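Local coordinates for glutamate--cysteine ligase GshA (Methylobacillus flagellatus KT, PDB 3K1T), which probably acts as a ligase, joining glutamate to cysteine to form gamma-glutamylcysteine, at residues L15-K20 and I226-W231; R97-P102 and N162-D167; A117-L122 and L127-G132. One frame throughout, in Å; residues are numbered along the deposited sequence.

Contact 1: residues L15-K20 and I226-W231; sequences LLTLEK and IDIDPW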
loop_
_atom_site.group_PDB
_atom_site.type_symbol
_atom_site.label_atom_id
_atom_site.label_comp_id
_atom_site.label_asym_id
_atom_site.label_seq_id
_atom_site.Cartn_x
_atom_site.Cartn_y
_atom_site.Cartn_z
ATOM N N LEU A 15 27.442 11.723 1.372
ATOM C CA LEU A 15 26.141 11.297 0.889
ATOM C C LEU A 15 26.292 9.979 0.127
ATOM O O LEU A 15 25.495 9.035 0.298
ATOM C CB LEU A 15 25.518 12.375 -0.012
ATOM C CG LEU A 15 24.260 12.016 -0.822
ATOM C CD1 LEU A 15 23.067 11.793 0.166
ATOM C CD2 LEU A 15 23.931 13.075 -1.905
ATOM N N LEU A 16 27.291 9.913 -0.753
ATOM C CA LEU A 16 27.466 8.696 -1.556
ATOM C C LEU A 16 27.882 7.514 -0.664
ATOM O O LEU A 16 27.482 6.389 -0.921
ATOM C CB LEU A 16 28.428 8.926 -2.766
ATOM C CG LEU A 16 27.695 9.391 -4.065
ATOM C CD1 LEU A 16 27.005 10.759 -3.881
ATOM C CD2 LEU A 16 28.613 9.505 -5.273
ATOM N N THR A 17 28.656 7.764 0.388
ATOM C CA THR A 17 29.003 6.719 1.346
ATOM C C THR A 17 27.736 6.191 2.042
ATOM O O THR A 17 27.545 4.994 2.185
ATOM C CB THR A 17 29.998 7.226 2.407
ATOM O OG1 THR A 17 31.205 7.640 1.753
ATOM C CG2 THR A 17 30.309 6.118 3.465
ATOM N N LEU A 18 26.910 7.096 2.527
ATOM C CA LEU A 18 25.607 6.701 3.092
ATOM C C LEU A 18 24.782 5.876 2.126
ATOM O O LEU A 18 24.261 4.803 2.502
ATOM C CB LEU A 18 24.842 7.926 3.537
ATOM C CG LEU A 18 23.383 7.713 3.987
ATOM C CD1 LEU A 18 23.275 6.793 5.187
ATOM C CD2 LEU A 18 22.731 9.077 4.277
ATOM N N GLU A 19 24.623 6.369 0.894
ATOM C CA GLU A 19 23.869 5.632 -0.120
ATOM C C GLU A 19 24.431 4.223 -0.345
ATOM O O GLU A 19 23.659 3.263 -0.401
ATOM C CB GLU A 19 23.810 6.408 -1.436
ATOM C CG GLU A 19 22.918 7.628 -1.359
ATOM C CD GLU A 19 23.116 8.644 -2.497
ATOM O OE1 GLU A 19 24.227 8.716 -3.057
ATOM O OE2 GLU A 19 22.130 9.384 -2.807
ATOM N N LYS A 20 25.755 4.106 -0.452
ATOM C CA LYS A 20 26.390 2.800 -0.603
ATOM C C LYS A 20 26.098 1.879 0.583
ATOM O O LYS A 20 25.800 0.709 0.377
ATOM C CB LYS A 20 27.913 2.923 -0.788
ATOM C CG LYS A 20 28.290 3.536 -2.112
ATOM C CD LYS A 20 29.800 3.480 -2.396
ATOM C CE LYS A 20 30.562 4.668 -1.866
ATOM N NZ LYS A 20 31.951 4.615 -2.509
ATOM N N ILE A 226 24.417 -0.316 9.912
ATOM C CA ILE A 226 24.886 -0.167 8.530
ATOM C C ILE A 226 26.353 0.321 8.475
ATOM O O ILE A 226 26.874 0.508 7.404
ATOM C CB ILE A 226 23.974 0.757 7.666
ATOM C CG1 ILE A 226 23.993 2.210 8.176
ATOM C CG2 ILE A 226 22.508 0.220 7.637
ATOM C CD1 ILE A 226 23.438 3.261 7.215
ATOM N N ASP A 227 26.993 0.488 9.626
ATOM C CA ASP A 227 28.375 0.967 9.755
ATOM C C ASP A 227 28.628 2.336 9.106
ATOM O O ASP A 227 29.447 2.468 8.181
ATOM C CB ASP A 227 29.374 -0.071 9.216
ATOM C CG ASP A 227 30.824 0.258 9.604
ATOM O OD1 ASP A 227 31.053 0.867 10.669
ATOM O OD2 ASP A 227 31.740 -0.134 8.860
ATOM N N ILE A 228 27.932 3.358 9.598
ATOM C CA ILE A 228 28.080 4.733 9.108
ATOM C C ILE A 228 28.366 5.657 10.311
ATOM O O ILE A 228 27.955 5.351 11.442
ATOM C CB ILE A 228 26.822 5.167 8.329
ATOM C CG1 ILE A 228 27.039 6.425 7.478
ATOM C CG2 ILE A 228 25.646 5.476 9.305
ATOM C CD1 ILE A 228 27.662 6.205 6.128
ATOM N N ASP A 229 29.100 6.759 10.076
ATOM C CA ASP A 229 29.275 7.827 11.064
ATOM C C ASP A 229 27.864 8.392 11.390
ATOM O O ASP A 229 27.220 8.897 10.497
ATOM C CB ASP A 229 30.169 8.939 10.451
ATOM C CG ASP A 229 30.429 10.105 11.395
ATOM O OD1 ASP A 229 29.846 10.147 12.492
ATOM O OD2 ASP A 229 31.233 11.012 11.043
ATOM N N PRO A 230 27.384 8.292 12.643
ATOM C CA PRO A 230 26.046 8.809 12.955
ATOM C C PRO A 230 25.851 10.281 12.652
ATOM O O PRO A 230 24.711 10.701 12.445
ATOM C CB PRO A 230 25.905 8.544 14.460
ATOM C CG PRO A 230 27.290 8.397 14.958
ATOM C CD PRO A 230 28.038 7.749 13.853
ATOM N N TRP A 231 26.947 11.056 12.641
ATOM C CA TRP A 231 26.894 12.490 12.344
ATOM C C TRP A 231 26.376 12.762 10.929
ATOM O O TRP A 231 25.762 13.797 10.685
ATOM C CB TRP A 231 28.254 13.174 12.585
ATOM C CG TRP A 231 28.204 14.671 12.364
ATOM C CD1 TRP A 231 27.735 15.603 13.243
ATOM C CD2 TRP A 231 28.615 15.397 11.203
ATOM N NE1 TRP A 231 27.836 16.854 12.720
ATOM C CE2 TRP A 231 28.357 16.768 11.454
ATOM C CE3 TRP A 231 29.151 15.026 9.961
ATOM C CZ2 TRP A 231 28.606 17.765 10.519
ATOM C CZ3 TRP A 231 29.395 16.016 9.019
ATOM C CH2 TRP A 231 29.151 17.369 9.302
#

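Contact 2: residues R97-P102 and N162-D167; sequences RLLLIP and NRLELD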
loop_
_atom_site.group_PDB
_atom_site.type_symbol
_atom_site.label_atom_id
_atom_site.label_comp_id
_atom_site.label_asym_id
_atom_site.label_seq_id
_atom_site.Cartn_x
_atom_site.Cartn_y
_atom_site.Cartn_z
ATOM N N ARG A 97 -16.961 6.058 10.666
ATOM C CA ARG A 97 -17.037 7.508 10.494
ATOM C C ARG A 97 -15.813 8.179 11.127
ATOM O O ARG A 97 -15.338 7.733 12.164
ATOM C CB ARG A 97 -18.308 8.038 11.168
ATOM C CG ARG A 97 -19.608 7.620 10.488
ATOM C CD ARG A 97 -20.837 8.027 11.284
ATOM N NE ARG A 97 -21.016 7.199 12.476
ATOM C CZ ARG A 97 -21.544 5.963 12.486
ATOM N NH1 ARG A 97 -21.941 5.367 11.361
ATOM N NH2 ARG A 97 -21.651 5.303 13.635
ATOM N N LEU A 98 -15.327 9.252 10.521
ATOM C CA LEU A 98 -14.195 9.983 11.052
ATOM C C LEU A 98 -14.475 11.465 11.023
ATOM O O LEU A 98 -14.867 12.006 9.974
ATOM C CB LEU A 98 -12.965 9.663 10.210
ATOM C CG LEU A 98 -11.625 10.139 10.730
ATOM C CD1 LEU A 98 -11.232 9.472 12.046
ATOM C CD2 LEU A 98 -10.527 9.849 9.615
ATOM N N LEU A 99 -14.318 12.122 12.177
ATOM C CA LEU A 99 -14.404 13.570 12.263
ATOM C C LEU A 99 -13.004 14.120 12.099
ATOM O O LEU A 99 -12.098 13.731 12.848
ATOM C CB LEU A 99 -14.973 14.001 13.645
ATOM C CG LEU A 99 -15.202 15.499 13.881
ATOM C CD1 LEU A 99 -16.371 16.002 13.041
ATOM C CD2 LEU A 99 -15.455 15.815 15.383
ATOM N N LEU A 100 -12.836 15.004 11.123
ATOM C CA LEU A 100 -11.558 15.651 10.842
ATOM C C LEU A 100 -11.588 17.082 11.372
ATOM O O LEU A 100 -12.404 17.895 10.949
ATOM C CB LEU A 100 -11.257 15.664 9.335
ATOM C CG LEU A 100 -9.944 16.338 8.863
ATOM C CD1 LEU A 100 -8.705 15.562 9.330
ATOM C CD2 LEU A 100 -9.940 16.480 7.302
ATOM N N ILE A 101 -10.696 17.391 12.310
ATOM C CA ILE A 101 -10.555 18.752 12.837
ATOM C C ILE A 101 -9.368 19.481 12.163
ATOM O O ILE A 101 -8.227 19.115 12.353
ATOM C CB ILE A 101 -10.388 18.759 14.387
ATOM C CG1 ILE A 101 -11.587 18.021 15.039
ATOM C CG2 ILE A 101 -10.256 20.201 14.901
ATOM C CD1 ILE A 101 -11.596 17.976 16.541
ATOM N N PRO A 102 -9.645 20.537 11.396
ATOM C CA PRO A 102 -8.612 21.282 10.673
ATOM C C PRO A 102 -7.979 22.359 11.540
ATOM O O PRO A 102 -8.514 22.681 12.612
ATOM C CB PRO A 102 -9.388 21.899 9.528
ATOM C CG PRO A 102 -10.722 22.201 10.151
ATOM C CD PRO A 102 -10.981 21.092 11.139
ATOM N N ASN A 162 -19.661 14.044 26.640
ATOM C CA ASN A 162 -18.341 13.461 26.369
ATOM C C ASN A 162 -18.086 12.935 24.944
ATOM O O ASN A 162 -17.140 12.191 24.727
ATOM C CB ASN A 162 -17.921 12.438 27.429
ATOM C CG ASN A 162 -17.811 13.060 28.813
ATOM O OD1 ASN A 162 -17.670 14.283 28.922
ATOM N ND2 ASN A 162 -17.890 12.237 29.868
ATOM N N ARG A 163 -18.865 13.415 23.988
ATOM C CA ARG A 163 -18.623 13.108 22.585
ATOM C C ARG A 163 -18.721 14.386 21.750
ATOM O O ARG A 163 -19.531 15.288 22.040
ATOM C CB ARG A 163 -19.666 12.097 22.113
ATOM C CG ARG A 163 -19.676 10.786 22.910
ATOM C CD ARG A 163 -20.651 9.761 22.261
ATOM N NE ARG A 163 -20.126 9.248 20.986
ATOM C CZ ARG A 163 -19.192 8.302 20.875
ATOM N NH1 ARG A 163 -18.643 7.756 21.944
ATOM N NH2 ARG A 163 -18.779 7.908 19.665
ATOM N N LEU A 164 -17.924 14.466 20.697
ATOM C CA LEU A 164 -18.095 15.517 19.699
ATOM C C LEU A 164 -19.011 15.021 18.591
ATOM O O LEU A 164 -18.830 13.910 18.106
ATOM C CB LEU A 164 -16.762 15.926 19.102
ATOM C CG LEU A 164 -15.733 16.490 20.062
ATOM C CD1 LEU A 164 -14.537 17.037 19.203
ATOM C CD2 LEU A 164 -16.340 17.591 21.010
ATOM N N GLU A 165 -19.973 15.850 18.195
ATOM C CA GLU A 165 -20.920 15.504 17.149
ATOM C C GLU A 165 -21.109 16.661 16.152
ATOM O O GLU A 165 -20.780 17.842 16.454
ATOM C CB GLU A 165 -22.254 15.092 17.793
ATOM C CG GLU A 165 -22.250 13.615 18.311
ATOM C CD GLU A 165 -23.198 13.391 19.459
ATOM O OE1 GLU A 165 -24.048 14.288 19.689
ATOM O OE2 GLU A 165 -23.091 12.335 20.140
ATOM N N LEU A 166 -21.617 16.307 14.978
ATOM C CA LEU A 166 -22.130 17.264 13.977
ATOM C C LEU A 166 -23.555 16.805 13.668
ATOM O O LEU A 166 -24.016 15.805 14.220
ATOM C CB LEU A 166 -21.270 17.260 12.697
ATOM C CG LEU A 166 -19.794 17.570 12.856
ATOM C CD1 LEU A 166 -19.044 17.380 11.488
ATOM C CD2 LEU A 166 -19.587 18.968 13.450
ATOM N N ASP A 167 -24.233 17.516 12.772
ATOM C CA ASP A 167 -25.634 17.214 12.407
ATOM C C ASP A 167 -25.749 15.781 11.940
ATOM O O ASP A 167 -25.132 15.404 10.944
ATOM C CB ASP A 167 -26.076 18.157 11.274
ATOM C CG ASP A 167 -27.505 17.883 10.791
ATOM O OD1 ASP A 167 -28.397 17.942 11.657
ATOM O OD2 ASP A 167 -27.721 17.616 9.561
#

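Contact 3: residues A117-L122 and L127-G132; sequences ALTHIL and LEVRIG. With SO4 (sulfate ion), chain D.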
loop_
_atom_site.group_PDB
_atom_site.type_symbol
_atom_site.label_atom_id
_atom_site.label_comp_id
_atom_site.label_asym_id
_atom_site.label_seq_id
_atom_site.Cartn_x
_atom_site.Cartn_y
_atom_site.Cartn_z
ATOM N N ALA A 117 -7.956 17.561 -0.280
ATOM C CA ALA A 117 -7.112 16.413 -0.717
ATOM C C ALA A 117 -7.047 15.320 0.335
ATOM O O ALA A 117 -7.166 14.132 0.020
ATOM C CB ALA A 117 -5.682 16.918 -1.055
ATOM N N LEU A 118 -6.854 15.721 1.602
ATOM C CA LEU A 118 -6.851 14.784 2.719
ATOM C C LEU A 118 -8.198 14.066 2.900
ATOM O O LEU A 118 -8.266 12.832 3.059
ATOM C CB LEU A 118 -6.414 15.484 4.012
ATOM C CG LEU A 118 -6.428 14.639 5.274
ATOM C CD1 LEU A 118 -5.566 13.344 5.233
ATOM C CD2 LEU A 118 -6.014 15.538 6.476
ATOM N N THR A 119 -9.285 14.827 2.834
ATOM C CA THR A 119 -10.629 14.283 2.955
ATOM C C THR A 119 -10.898 13.247 1.851
ATOM O O THR A 119 -11.487 12.175 2.090
ATOM C CB THR A 119 -11.684 15.403 2.912
ATOM O OG1 THR A 119 -11.443 16.340 3.977
ATOM C CG2 THR A 119 -13.064 14.819 3.031
ATOM N N HIS A 120 -10.420 13.557 0.650
ATOM C CA HIS A 120 -10.588 12.677 -0.504
ATOM C C HIS A 120 -9.882 11.334 -0.279
ATOM O O HIS A 120 -10.470 10.254 -0.500
ATOM C CB HIS A 120 -10.032 13.310 -1.764
ATOM C CG HIS A 120 -10.147 12.426 -2.980
ATOM N ND1 HIS A 120 -11.361 12.054 -3.511
ATOM C CD2 HIS A 120 -9.201 11.851 -3.761
ATOM C CE1 HIS A 120 -11.154 11.256 -4.552
ATOM N NE2 HIS A 120 -9.852 11.125 -4.728
ATOM N N ILE A 121 -8.648 11.391 0.196
ATOM C CA ILE A 121 -7.917 10.139 0.529
ATOM C C ILE A 121 -8.662 9.297 1.544
ATOM O O ILE A 121 -8.809 8.082 1.389
ATOM C CB ILE A 121 -6.478 10.431 1.024
ATOM C CG1 ILE A 121 -5.617 11.014 -0.096
ATOM C CG2 ILE A 121 -5.799 9.150 1.648
ATOM C CD1 ILE A 121 -4.408 11.842 0.468
ATOM N N LEU A 122 -9.149 9.935 2.609
ATOM C CA LEU A 122 -9.808 9.232 3.700
ATOM C C LEU A 122 -11.152 8.617 3.246
ATOM O O LEU A 122 -11.492 7.526 3.680
ATOM C CB LEU A 122 -10.022 10.177 4.890
ATOM C CG LEU A 122 -8.745 10.733 5.551
ATOM C CD1 LEU A 122 -9.087 11.905 6.489
ATOM C CD2 LEU A 122 -7.981 9.665 6.290
ATOM N N LEU A 127 -13.950 5.562 4.575
ATOM C CA LEU A 127 -14.547 6.235 5.728
ATOM C C LEU A 127 -15.576 7.287 5.292
ATOM O O LEU A 127 -15.447 7.908 4.243
ATOM C CB LEU A 127 -13.449 6.872 6.548
ATOM C CG LEU A 127 -12.486 5.920 7.245
ATOM C CD1 LEU A 127 -11.285 6.722 7.735
ATOM C CD2 LEU A 127 -13.202 5.166 8.416
ATOM N N GLU A 128 -16.624 7.459 6.104
ATOM C CA GLU A 128 -17.509 8.615 5.983
ATOM C C GLU A 128 -16.833 9.714 6.783
ATOM O O GLU A 128 -16.576 9.533 7.978
ATOM C CB GLU A 128 -18.895 8.231 6.524
ATOM C CG GLU A 128 -19.950 9.282 6.397
ATOM C CD GLU A 128 -21.267 8.890 7.138
ATOM O OE1 GLU A 128 -21.527 7.649 7.297
ATOM O OE2 GLU A 128 -21.996 9.832 7.568
ATOM N N VAL A 129 -16.514 10.841 6.143
ATOM C CA VAL A 129 -15.660 11.877 6.774
ATOM C C VAL A 129 -16.422 13.193 6.742
ATOM O O VAL A 129 -17.026 13.516 5.725
ATOM C CB VAL A 129 -14.343 12.080 5.997
ATOM C CG1 VAL A 129 -13.456 13.180 6.652
ATOM C CG2 VAL A 129 -13.597 10.750 5.869
ATOM N N ARG A 130 -16.401 13.937 7.849
ATOM C CA ARG A 130 -16.941 15.293 7.916
ATOM C C ARG A 130 -15.903 16.160 8.614
ATOM O O ARG A 130 -15.096 15.661 9.417
ATOM C CB ARG A 130 -18.269 15.289 8.708
ATOM C CG ARG A 130 -19.402 14.487 8.037
ATOM C CD ARG A 130 -20.198 15.356 7.061
ATOM N NE ARG A 130 -21.152 16.194 7.807
ATOM C CZ ARG A 130 -22.269 15.744 8.374
ATOM N NH1 ARG A 130 -22.658 14.480 8.216
ATOM N NH2 ARG A 130 -23.043 16.572 9.074
ATOM N N ILE A 131 -15.950 17.459 8.325
ATOM C CA ILE A 131 -14.969 18.396 8.819
ATOM C C ILE A 131 -15.572 19.216 9.959
ATOM O O ILE A 131 -16.509 19.989 9.759
ATOM C CB ILE A 131 -14.479 19.321 7.716
ATOM C CG1 ILE A 131 -13.914 18.507 6.553
ATOM C CG2 ILE A 131 -13.403 20.264 8.250
ATOM C CD1 ILE A 131 -13.832 19.270 5.265
ATOM N N GLY A 132 -15.028 19.023 11.156
ATOM C CA GLY A 132 -15.510 19.704 12.361
ATOM C C GLY A 132 -14.547 20.788 12.792
ATOM O O GLY A 132 -13.426 20.516 13.230
HETATM S S SO4 D . -14.294 13.559 -2.182
HETATM O O1 SO4 D . -13.785 14.406 -3.229
HETATM O O2 SO4 D . -13.907 12.137 -2.323
HETATM O O3 SO4 D . -13.622 14.139 -1.021
HETATM O O4 SO4 D . -15.714 13.629 -1.853
#

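Contact 1: residues L15-K20 and I226-W231
A Schellman motif ends helix 210-226, and Ile226 and Ile228, on either side of its C-prime residue Asp227, pack against Thr17 and Leu18 of helix 13-23. Asp227 has positive phi. Ile228 N bonds back to Ala223 O, and Asp227 N bonds back to Pro224 O. This turn brings the isoleucines before and after Asp227 round to the same helix.

Ile228 makes the closer approach. Its CD1 lies 3.7 Å from Leu18 CA, so the methyl rests against the helix backbone itself. The same CD1 is 3.8 Å from Thr17 CG2. CG1 of Ile228 is anti to the backbone N (chi1 -165°), and this sends CD1 out to the helix. Thr17 offers its methyl, and its hydroxyl OG1 is bonded to Gly13 O within the helix. Leu18 reaches the second isoleucine with one branch. Its CD1 stands 4.1 Å from Ile226 CD1, and the two side chains approach at a slant. Ile226 and Ile228 also touch Arg21 of the same helix, whose NE is hydrogen-bonded to Asp227 O.

Farther on, Asp229 and Trp231 form an Asx turn. Trp231 N donates to Asp229 OD1 at 3.0 Å, from above the carboxylate plane. The other oxygen, OD2, is held by Lys268 in a salt bridge and by Tyr272 OH. The indole NE1 of Trp231 bonds Glu329 OE1, so this end of the loop is fixed by polar bonds.

No hydrogen bond joins the two segments. They meet through apolar carbons: methyls, Leu18 CB and the helix CA. The join therefore probably rests on close fit and exclusion of water, with the Arg21 bond to Asp227 O as a polar tie to the same helix.

Contact 2: residues R97-P102 and N162-D167
Strand 97-102 and strand 163-166 cross almost at a right angle, 91° between their directions, with their axes 9.1 Å apart at the closest, and no hydrogen bond passes between them. Leu99 faces both Leu164 and Leu166. Its two methyls are shared out between them. CD1 meets Leu166 CD1 at 3.4 Å, which is tighter than usual van der Waals contact. The same CD1 lies 3.8 Å from Leu166 CG. CD2 goes to the other leucine and sits 3.9 Å from Leu164 CB. Leu99 holds its CG opposite the backbone N (chi1 -177°), and the fork of the side chain thereby stands out between the two leucines.

Both strands belong to one mixed, curled sheet. Strand 97-102 runs parallel to strands 128-133 and 173-177, which border it. Strand 163-166 pairs instead with strands 151-160 and 169-170, both antiparallel to it. The sheet therefore bends far enough for one part of it to pack across another, and the contact is buried.

Leu164 also reaches Ile101. Its CD1 is 4.1 Å from Ile101 CD1, and the two side chains cross at about a right angle. Leu164 meets Leu99 at a similar angle, whereas Leu166 comes to Leu99 more slantwise. Ile174 of strand 173-177 touches both Ile101 and Leu164 and so adds to the same apolar layer. On the other side of strand 97-102, Leu98 and Leu100 pack on helix 109-124, through Leu122 and through Leu118 and Thr119. The charged residues lie at the margin of the leucine cluster. There Arg163 makes salt bridges to Asp170 and Glu192, and Arg97 NE bonds Asp170 O.

Contact 3: residues A117-L122 and L127-G132
Val129 points both of its methyls at helix 109-124, one to Thr119 and one to Leu122. Its CG1 lies 4.0 Å from Thr119 CG2, the two side chains meeting at a slant. Its CG2 is 3.8 Å from Leu122 CB. A chi1 of 179° spreads these two methyls along the helix. Ile131 brings CD1 to 4.0 Å from Thr119 OG1. That hydroxyl has polar partners elsewhere: Val115 O and a bound glycerol. At the turn, Leu127 N donates to Leu122 O over 3.3 Å.

The strand runs nearly antiparallel to the helix, as the second strand of the beta-alpha-beta unit 97-102, 109-124 and 128-133, parallel to strand 97-102.

His120 leaves the backbone pointing away from the strand. A sulfate, probably from the crystallisation liquor, sits at the edge of its ring. ND1 donates to sulfate O2 at 2.8 Å, with an N-H...O angle of 156°. Arg123 NH1 holds the same ion. With an alanine here the imidazole donor is gone, and the sulfate would probably be held less firmly, with Arg123 left as a remaining partner.

Apolar groups thus join helix to strand and one backbone bond closes the turn, while His120 and Arg123 of the helix can together hold an anion.

How the contacts relate
Contacts 2 and 3 are neighbours, with centres about 11 Å apart. Contact 1 lies on the opposite side of the chain's centre, its centre about 45 Å from contact 2 and 40 Å from contact 3. Along the chain, 15-20 comes first and 226-231 last. Between them, 97-102 and 162-167 enclose 117-122 and 127-132. Strands 97-102 and 128-133 are parallel neighbours in the mixed sheet, and Leu98 N lies 2.8 Å from Glu128 O, a probable hydrogen bond. Leu166 CD1 also packs on Arg130 CB. Contacts 2 and 3 thus build one region, while contact 1 joins two distant parts of the chain elsewhere.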